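Local coordinates for hypothetical 33.3 KDA protein IN ade3-ser2 intergenic region (Saccharomyces cerevisiae, PDB 1ODF) that probably acts as an ATP-dependent kinase whose substrate is not yet known, and resembles bacterial pantothenate kinase in its structure, at residues F46-I51 against I65-I70; D184-L189 against K253-D258. One frame throughout, in Å; residues are numbered along the deposited sequence.

Contact 1 (F46-I51 against I65-I70); sequences FTSIQI and IGYASI
The phenol ring of Tyr67 takes the delta methyl of Ile49 over one face and the hydroxyl of Ser48 at its edge, near the ring plane. Ile49 CD1 stands 3.7 Å from the centroid of the Tyr67 ring and 30° off its normal, a CH-pi contact displaced toward the hydroxyl end, where CD1 comes within 3.3 Å of Tyr67 CZ. The two side chains cross at about a right angle, and the isoleucine meets the ring with CD1, the end of a branch long enough to lay a methyl on it. At the edge, Tyr67 OH donates a hydrogen bond to Ser48 OG over 2.7 Å. Ser48 OG sits between its own backbone N and carbonyl carbon (chi1 66°), and from there it also bonds back to Ser45 O, one turn earlier in the helix; serine suits this place because one small hydroxyl serves both partners. Helix 44-59 begins within the predicted ATP-binding P-loop, whose last residues, Lys44 and Ser45, lie in its first turn, in the strand-loop-helix arrangement of P-loop kinases, and it packs here on strand 65-69, an outermost strand of the mixed sheet. Tyrosine spans the gap from strand to helix: its CG is anti to the backbone N, and the ring reaches across a CA-to-CA separation of 8.1 Å between Ile49 and Tyr67. Beyond the two segments the ring of Tyr67 meets that of Tyr52 with planes at about 45°, and its side chain touches Ile157 and Glu159 on the parallel strand 155-160.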
loop_
_atom_site.group_PDB
_atom_site.type_symbol
_atom_site.label_atom_id
_atom_site.label_comp_id
_atom_site.label_asym_id
_atom_site.label_seq_id
_atom_site.Cartn_x
_atom_site.Cartn_y
_atom_site.Cartn_z
ATOM N N PHE A 46 -9.381 -5.038 2.043
ATOM C CA PHE A 46 -10.735 -5.450 1.705
ATOM C C PHE A 46 -11.489 -4.265 1.086
ATOM O O PHE A 46 -12.197 -4.422 0.090
ATOM C CB PHE A 46 -11.467 -5.940 2.963
ATOM C CG PHE A 46 -12.911 -6.314 2.725
ATOM C CD1 PHE A 46 -13.239 -7.487 2.046
ATOM C CD2 PHE A 46 -13.941 -5.490 3.174
ATOM C CE1 PHE A 46 -14.572 -7.837 1.819
ATOM C CE2 PHE A 46 -15.282 -5.833 2.952
ATOM C CZ PHE A 46 -15.596 -7.007 2.274
ATOM N N THR A 47 -11.327 -3.077 1.665
ATOM C CA THR A 47 -12.011 -1.896 1.143
ATOM C C THR A 47 -11.617 -1.569 -0.306
ATOM O O THR A 47 -12.477 -1.224 -1.132
ATOM C CB THR A 47 -11.748 -0.663 2.032
ATOM O OG1 THR A 47 -12.134 -0.956 3.379
ATOM C CG2 THR A 47 -12.553 0.533 1.538
ATOM N N SER A 48 -10.327 -1.676 -0.611
ATOM C CA SER A 48 -9.838 -1.400 -1.968
ATOM C C SER A 48 -10.430 -2.399 -2.960
ATOM O O SER A 48 -10.807 -2.031 -4.075
ATOM C CB SER A 48 -8.300 -1.450 -2.016
ATOM O OG SER A 48 -7.792 -2.753 -1.768
ATOM N N ILE A 49 -10.518 -3.662 -2.545
ATOM C CA ILE A 49 -11.085 -4.704 -3.393
ATOM C C ILE A 49 -12.564 -4.414 -3.673
ATOM O O ILE A 49 -13.038 -4.592 -4.805
ATOM C CB ILE A 49 -10.936 -6.108 -2.733
ATOM C CG1 ILE A 49 -9.472 -6.549 -2.765
ATOM C CG2 ILE A 49 -11.777 -7.135 -3.465
ATOM C CD1 ILE A 49 -8.926 -6.783 -4.171
ATOM N N GLN A 50 -13.285 -3.968 -2.646
ATOM C CA GLN A 50 -14.695 -3.639 -2.803
ATOM C C GLN A 50 -14.869 -2.500 -3.807
ATOM O O GLN A 50 -15.789 -2.507 -4.622
ATOM C CB GLN A 50 -15.304 -3.217 -1.466
ATOM C CG GLN A 50 -15.535 -4.349 -0.484
ATOM C CD GLN A 50 -16.149 -3.854 0.812
ATOM O OE1 GLN A 50 -15.500 -3.155 1.588
ATOM N NE2 GLN A 50 -17.406 -4.207 1.047
ATOM N N ILE A 51 -13.978 -1.521 -3.741
ATOM C CA ILE A 51 -14.050 -0.377 -4.636
ATOM C C ILE A 51 -13.772 -0.851 -6.068
ATOM O O ILE A 51 -14.443 -0.423 -7.016
ATOM C CB ILE A 51 -13.047 0.722 -4.213
ATOM C CG1 ILE A 51 -13.519 1.359 -2.902
ATOM C CG2 ILE A 51 -12.934 1.780 -5.283
ATOM C CD1 ILE A 51 -14.953 1.864 -2.951
ATOM N N ILE A 65 -10.266 -0.728 -15.883
ATOM C CA ILE A 65 -9.930 -0.635 -14.463
ATOM C C ILE A 65 -8.843 -1.622 -14.036
ATOM O O ILE A 65 -8.976 -2.824 -14.225
ATOM C CB ILE A 65 -11.174 -0.907 -13.569
ATOM C CG1 ILE A 65 -12.385 -0.108 -14.073
ATOM C CG2 ILE A 65 -10.861 -0.543 -12.115
ATOM C CD1 ILE A 65 -12.223 1.400 -14.010
ATOM N N GLY A 66 -7.774 -1.105 -13.445
ATOM C CA GLY A 66 -6.695 -1.960 -12.983
ATOM C C GLY A 66 -6.583 -1.961 -11.463
ATOM O O GLY A 66 -6.953 -0.991 -10.793
ATOM N N TYR A 67 -6.071 -3.051 -10.910
ATOM C CA TYR A 67 -5.913 -3.160 -9.467
ATOM C C TYR A 67 -4.646 -3.914 -9.117
ATOM O O TYR A 67 -4.262 -4.863 -9.802
ATOM C CB TYR A 67 -7.119 -3.882 -8.848
ATOM C CG TYR A 67 -6.992 -4.122 -7.356
ATOM C CD1 TYR A 67 -6.133 -5.108 -6.848
ATOM C CD2 TYR A 67 -7.690 -3.328 -6.447
ATOM C CE1 TYR A 67 -5.965 -5.288 -5.474
ATOM C CE2 TYR A 67 -7.538 -3.500 -5.072
ATOM C CZ TYR A 67 -6.673 -4.477 -4.591
ATOM O OH TYR A 67 -6.528 -4.633 -3.230
ATOM N N ALA A 68 -3.999 -3.488 -8.041
ATOM C CA ALA A 68 -2.799 -4.157 -7.585
ATOM C C ALA A 68 -2.476 -3.794 -6.143
ATOM O O ALA A 68 -2.789 -2.702 -5.676
ATOM C CB ALA A 68 -1.613 -3.800 -8.488
ATOM N N SER A 69 -1.890 -4.749 -5.434
ATOM C CA SER A 69 -1.428 -4.525 -4.075
ATOM C C SER A 69 0.056 -4.296 -4.305
ATOM O O SER A 69 0.651 -4.924 -5.181
ATOM C CB SER A 69 -1.611 -5.770 -3.210
ATOM O OG SER A 69 -0.665 -5.775 -2.150
ATOM N N ILE A 70 0.660 -3.389 -3.556
ATOM C CA ILE A 70 2.084 -3.162 -3.743
ATOM C C ILE A 70 2.858 -4.474 -3.546
ATOM O O ILE A 70 3.906 -4.681 -4.158
ATOM C CB ILE A 70 2.618 -2.070 -2.765
ATOM C CG1 ILE A 70 4.101 -1.796 -3.038
ATOM C CG2 ILE A 70 2.397 -2.500 -1.322
ATOM C CD1 ILE A 70 4.381 -1.182 -4.405
#

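Contact 2 (D184-L189 against K253-D258); sequences DVNAKL and KLYLND
Tyr255 reaches from helix 249-262 to Asn186 and Leu189 on helix 182-195, a helix-to-helix contact within the alpha/beta fold of a P-loop kinase. The polar part is a single hydrogen bond from Tyr255 OH to Asn186 OD1, 2.9 Å long. It falls in the carbonyl plane on a lone pair, with a C=O to donor angle of 107°, and the amide and ring planes lie only 10° apart. Asparagine suits the place because its buried carbonyl oxygen accepts a second bond, from Ile168 N. A phenylalanine in place of Tyr255 would probably deprive Asn186 OD1 of the hydroxyl donor. The apolar part lies on the ring faces. Leu189 CD2 covers one face as a CH-pi contact, 3.7 Å from the Tyr255 ring centroid and 15° off the normal; a branched leucine, with CG anti to its backbone N, presents this methyl to the ring. The opposite face is covered from within its own helix by Leu254 CB, 4.0 Å above the plane of the Tyr255 ring. The hydroxyl end is tightly fitted as well, with Tyr255 OH only 3.2 Å from Asn186 CB.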
loop_
_atom_site.group_PDB
_atom_site.type_symbol
_atom_site.label_atom_id
_atom_site.label_comp_id
_atom_site.label_asym_id
_atom_site.label_seq_id
_atom_site.Cartn_x
_atom_site.Cartn_y
_atom_site.Cartn_z
ATOM N N ASP A 184 18.664 2.470 5.920
ATOM C CA ASP A 184 18.541 1.932 4.571
ATOM C C ASP A 184 17.072 1.889 4.136
ATOM O O ASP A 184 16.750 2.166 2.980
ATOM C CB ASP A 184 19.131 0.518 4.494
ATOM C CG ASP A 184 20.626 0.484 4.776
ATOM O OD1 ASP A 184 21.400 1.133 4.033
ATOM O OD2 ASP A 184 21.027 -0.199 5.743
ATOM N N VAL A 185 16.182 1.544 5.060
ATOM C CA VAL A 185 14.766 1.474 4.730
ATOM C C VAL A 185 14.322 2.825 4.186
ATOM O O VAL A 185 13.685 2.900 3.130
ATOM C CB VAL A 185 13.914 1.093 5.966
ATOM C CG1 VAL A 185 12.431 1.067 5.600
ATOM C CG2 VAL A 185 14.342 -0.275 6.482
ATOM N N ASN A 186 14.680 3.882 4.909
ATOM C CA ASN A 186 14.356 5.250 4.521
ATOM C C ASN A 186 14.868 5.552 3.110
ATOM O O ASN A 186 14.183 6.201 2.326
ATOM C CB ASN A 186 14.980 6.234 5.518
ATOM C CG ASN A 186 14.687 7.679 5.171
ATOM O OD1 ASN A 186 13.542 8.130 5.249
ATOM N ND2 ASN A 186 15.719 8.413 4.778
ATOM N N ALA A 187 16.072 5.083 2.787
ATOM C CA ALA A 187 16.644 5.315 1.460
ATOM C C ALA A 187 15.830 4.568 0.418
ATOM O O ALA A 187 15.569 5.077 -0.678
ATOM C CB ALA A 187 18.085 4.850 1.415
ATOM N N LYS A 188 15.441 3.351 0.776
ATOM C CA LYS A 188 14.647 2.498 -0.092
ATOM C C LYS A 188 13.254 3.087 -0.350
ATOM O O LYS A 188 12.733 2.993 -1.456
ATOM C CB LYS A 188 14.513 1.106 0.537
ATOM C CG LYS A 188 15.803 0.311 0.573
ATOM C CD LYS A 188 16.295 0.038 -0.846
ATOM C CE LYS A 188 17.469 -0.924 -0.871
ATOM N NZ LYS A 188 17.817 -1.302 -2.274
ATOM N N LEU A 189 12.660 3.695 0.672
ATOM C CA LEU A 189 11.332 4.285 0.537
ATOM C C LEU A 189 11.299 5.315 -0.603
ATOM O O LEU A 189 10.265 5.522 -1.245
ATOM C CB LEU A 189 10.910 4.948 1.858
ATOM C CG LEU A 189 9.545 5.660 1.868
ATOM C CD1 LEU A 189 8.444 4.664 1.518
ATOM C CD2 LEU A 189 9.277 6.302 3.230
ATOM N N LYS A 253 6.160 4.852 13.384
ATOM C CA LYS A 253 6.587 5.944 14.247
ATOM C C LYS A 253 7.282 7.069 13.481
ATOM O O LYS A 253 7.132 8.239 13.819
ATOM C CB LYS A 253 7.539 5.432 15.333
ATOM C CG LYS A 253 6.948 4.391 16.258
ATOM C CD LYS A 253 7.964 3.971 17.319
ATOM C CE LYS A 253 7.356 2.981 18.308
ATOM N NZ LYS A 253 8.281 2.664 19.450
ATOM N N LEU A 254 8.048 6.710 12.458
ATOM C CA LEU A 254 8.759 7.710 11.679
ATOM C C LEU A 254 7.915 8.490 10.660
ATOM O O LEU A 254 7.992 9.713 10.616
ATOM C CB LEU A 254 9.924 7.062 10.927
ATOM C CG LEU A 254 11.322 7.675 11.091
ATOM C CD1 LEU A 254 12.176 7.266 9.903
ATOM C CD2 LEU A 254 11.240 9.192 11.185
ATOM N N TYR A 255 7.099 7.787 9.870
ATOM C CA TYR A 255 6.327 8.427 8.800
ATOM C C TYR A 255 4.828 8.654 8.924
ATOM O O TYR A 255 4.298 9.569 8.295
ATOM C CB TYR A 255 6.541 7.659 7.492
ATOM C CG TYR A 255 7.963 7.220 7.227
ATOM C CD1 TYR A 255 8.325 5.872 7.300
ATOM C CD2 TYR A 255 8.936 8.143 6.851
ATOM C CE1 TYR A 255 9.626 5.455 6.994
ATOM C CE2 TYR A 255 10.236 7.743 6.540
ATOM C CZ TYR A 255 10.576 6.401 6.612
ATOM O OH TYR A 255 11.853 6.014 6.284
ATOM N N LEU A 256 4.136 7.833 9.705
ATOM C CA LEU A 256 2.683 7.950 9.801
ATOM C C LEU A 256 2.122 9.337 10.089
ATOM O O LEU A 256 1.140 9.755 9.477
ATOM C CB LEU A 256 2.122 6.956 10.824
ATOM C CG LEU A 256 0.585 6.853 10.793
ATOM C CD1 LEU A 256 0.130 6.328 9.419
ATOM C CD2 LEU A 256 0.087 5.932 11.899
ATOM N N ASN A 257 2.744 10.059 11.009
ATOM C CA ASN A 257 2.256 11.385 11.367
ATOM C C ASN A 257 2.278 12.397 10.204
ATOM O O ASN A 257 1.237 12.934 9.831
ATOM C CB ASN A 257 3.057 11.918 12.554
ATOM C CG ASN A 257 2.494 13.212 13.096
ATOM O OD1 ASN A 257 1.508 13.743 12.581
ATOM N ND2 ASN A 257 3.117 13.728 14.140
ATOM N N ASP A 258 3.453 12.657 9.638
ATOM C CA ASP A 258 3.550 13.604 8.521
ATOM C C ASP A 258 2.616 13.188 7.392
ATOM O O ASP A 258 1.862 14.005 6.859
ATOM C CB ASP A 258 4.976 13.677 7.968
ATOM C CG ASP A 258 5.998 14.017 9.027
ATOM O OD1 ASP A 258 5.711 14.905 9.863
ATOM O OD2 ASP A 258 7.092 13.400 9.014
#

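Overall arrangement
Each contact hangs on its own tyrosine, which sends its hydroxyl to a polar side chain and takes an aliphatic methyl over a ring face, yet they join different elements. Contact 1 sets a helix against an outer strand of the main sheet and is partly buried, with an exposed isoleucine at its border; contact 2 joins two helices and all its touching residues are buried. The acceptors differ too: a hydroxyl in the helix that begins within the predicted ATP-binding loop, against an amide carbonyl shared with a loop backbone. Their centres are 24 Å apart, on opposite sides of the chain's centre, and contact 1 closes before contact 2 opens along the sequence.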